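Local structure of YghZ aldo-keto reductase (Escherichia coli, 3N6Q) at residues I48-F53 with R82-A87. The protein probably catalyses the NAD(P)H-dependent reduction of aldehydes or ketones. Sequence-based numbering, arbitrary orientation.
Sequences ILRKAF and REDFAA. With MG (magnesium ion), chain J.
Arg-50 and Asp-84 form a salt bridge between two neighbouring outer helices of the TIM barrel, 42-54 and 72-84, and illustrate how a charged pair and a phenylalanine ring can share one interface. The arginine leaves its helix with CG anti to the carbonyl carbon (chi1 -73°) and then runs extended as far as NE, which carries its tip over to the other helix. From CB the chain passes CG and CD along Asp-84 OD2, with Arg-50 CD 4.0 Å from that oxygen. Arg-50 NE then donates to Asp-84 OD2 at 2.9 Å. Arg-50 NH2 donates to Asp-84 OD1 at 3.0 Å, and this bond is the straighter of the two, at 165°. This is a side-on, two-pronged salt bridge: both oxygens lie near the guanidinium plane, yet the nitrogens approach from above the carboxylate, the two planes being turned 54° apart. Arg-46 also pairs with Asp-84 OD2, and Trp-3 forms a cation-pi contact with Arg-50.

Phe-85, the residue after Asp-84, inserts its ring edge between Leu-49 and Phe-53. On one side Phe-85 CE2 lies 3.9 Å from Leu-49 CB, while Phe-85 CZ approaches Leu-49 O. On the other, Phe-85 CE1 comes within 3.7 Å of Phe-53 CB. Toward the Phe-53 ring it presents its edge in an offset edge-to-face pair, centroids 5.6 Å apart. Charge pairing and aromatic packing together thus join these adjacent barrel helices. Replacing Arg-50 with a leucine would probably leave the buried Asp-84 carboxylate with one fewer cationic partner and less restrained in its rotation. Two bonds to separate oxygens tend to fix the carboxylate's twist, and the two nearby arginines would be expected to favour its ionised form.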
# COMPACT_ATOMS: atom_id res chain seq x y z
N ILE B 48 1.94 -17.46 34.49
CA ILE B 48 1.34 -16.12 34.42
C ILE B 48 0.46 -15.90 33.18
O ILE B 48 -0.70 -15.44 33.30
CB ILE B 48 2.35 -14.96 34.64
CG1 ILE B 48 3.12 -15.10 35.99
CG2 ILE B 48 1.58 -13.60 34.49
CD1 ILE B 48 4.48 -14.38 36.08
N LEU B 49 0.97 -16.16 31.96
CA LEU B 49 0.14 -15.93 30.76
C LEU B 49 -1.08 -16.80 30.74
O LEU B 49 -2.18 -16.40 30.23
CB LEU B 49 0.94 -16.15 29.44
CG LEU B 49 2.18 -15.23 29.33
CD1 LEU B 49 2.92 -15.49 27.98
CD2 LEU B 49 1.76 -13.74 29.33
N ARG B 50 -0.89 -18.07 31.12
CA ARG B 50 -2.01 -18.99 31.04
C ARG B 50 -3.11 -18.59 32.02
O ARG B 50 -4.28 -18.66 31.70
CB ARG B 50 -1.58 -20.42 31.40
CG ARG B 50 -0.73 -21.07 30.28
CD ARG B 50 -0.43 -22.52 30.70
NE ARG B 50 0.22 -23.28 29.62
CZ ARG B 50 0.41 -24.61 29.67
NH1 ARG B 50 0.01 -25.30 30.74
NH2 ARG B 50 1.04 -25.23 28.66
N LYS B 51 -2.70 -18.22 33.21
CA LYS B 51 -3.65 -17.76 34.21
C LYS B 51 -4.36 -16.49 33.75
O LYS B 51 -5.62 -16.42 33.81
CB LYS B 51 -2.97 -17.56 35.57
CG LYS B 51 -3.88 -16.94 36.69
CD LYS B 51 -5.06 -17.91 37.00
CE LYS B 51 -4.53 -19.18 37.64
NZ LYS B 51 -5.63 -20.05 38.19
N ALA B 52 -3.58 -15.52 33.24
CA ALA B 52 -4.18 -14.30 32.70
C ALA B 52 -5.30 -14.61 31.72
O ALA B 52 -6.44 -14.13 31.88
CB ALA B 52 -3.11 -13.40 32.02
N PHE B 53 -5.01 -15.43 30.73
CA PHE B 53 -5.98 -15.72 29.68
C PHE B 53 -7.18 -16.53 30.21
O PHE B 53 -8.31 -16.29 29.79
CB PHE B 53 -5.30 -16.45 28.52
CG PHE B 53 -6.15 -16.58 27.29
CD1 PHE B 53 -6.68 -15.45 26.66
CD2 PHE B 53 -6.44 -17.85 26.77
CE1 PHE B 53 -7.47 -15.55 25.49
CE2 PHE B 53 -7.22 -17.97 25.54
CZ PHE B 53 -7.72 -16.83 24.91
N ARG B 82 3.76 -19.13 20.55
CA ARG B 82 3.87 -20.28 19.64
C ARG B 82 3.57 -21.58 20.36
O ARG B 82 2.93 -22.47 19.80
CB ARG B 82 5.25 -20.33 18.94
CG ARG B 82 5.38 -19.31 17.82
CD ARG B 82 6.78 -19.32 17.12
NE ARG B 82 7.90 -19.25 18.06
CZ ARG B 82 8.62 -18.16 18.30
NH1 ARG B 82 8.37 -17.03 17.66
NH2 ARG B 82 9.60 -18.21 19.16
N GLU B 83 4.05 -21.74 21.60
CA GLU B 83 3.89 -23.01 22.32
C GLU B 83 2.44 -23.21 22.81
O GLU B 83 1.85 -24.29 22.59
CB GLU B 83 4.86 -23.14 23.51
CG GLU B 83 6.32 -23.56 23.12
CD GLU B 83 7.19 -23.90 24.31
OE1 GLU B 83 6.67 -23.83 25.44
OE2 GLU B 83 8.38 -24.36 24.14
N ASP B 84 1.83 -22.15 23.36
CA ASP B 84 0.56 -22.30 24.09
C ASP B 84 -0.63 -21.57 23.47
O ASP B 84 -1.78 -21.84 23.84
CB ASP B 84 0.74 -21.81 25.52
CG ASP B 84 1.56 -22.76 26.39
OD1 ASP B 84 1.75 -23.95 26.03
OD2 ASP B 84 1.95 -22.31 27.48
N PHE B 85 -0.36 -20.58 22.61
CA PHE B 85 -1.42 -19.72 22.13
C PHE B 85 -1.57 -19.72 20.62
O PHE B 85 -2.21 -18.86 20.10
CB PHE B 85 -1.25 -18.26 22.65
CG PHE B 85 -1.40 -18.12 24.14
CD1 PHE B 85 -2.59 -17.63 24.67
CD2 PHE B 85 -0.31 -18.31 24.98
CE1 PHE B 85 -2.72 -17.45 26.04
CE2 PHE B 85 -0.41 -18.12 26.34
CZ PHE B 85 -1.64 -17.72 26.89
N ALA B 86 -1.07 -20.74 19.93
CA ALA B 86 -1.22 -20.82 18.47
C ALA B 86 -2.65 -20.82 17.99
O ALA B 86 -2.94 -20.30 16.91
CB ALA B 86 -0.47 -22.05 17.90
N ALA B 87 -3.58 -21.37 18.75
CA ALA B 87 -4.95 -21.32 18.30
C ALA B 87 -5.68 -20.07 18.80
O ALA B 87 -6.86 -19.90 18.51
CB ALA B 87 -5.69 -22.58 18.74
MG MG J . 9.45 -25.21 25.36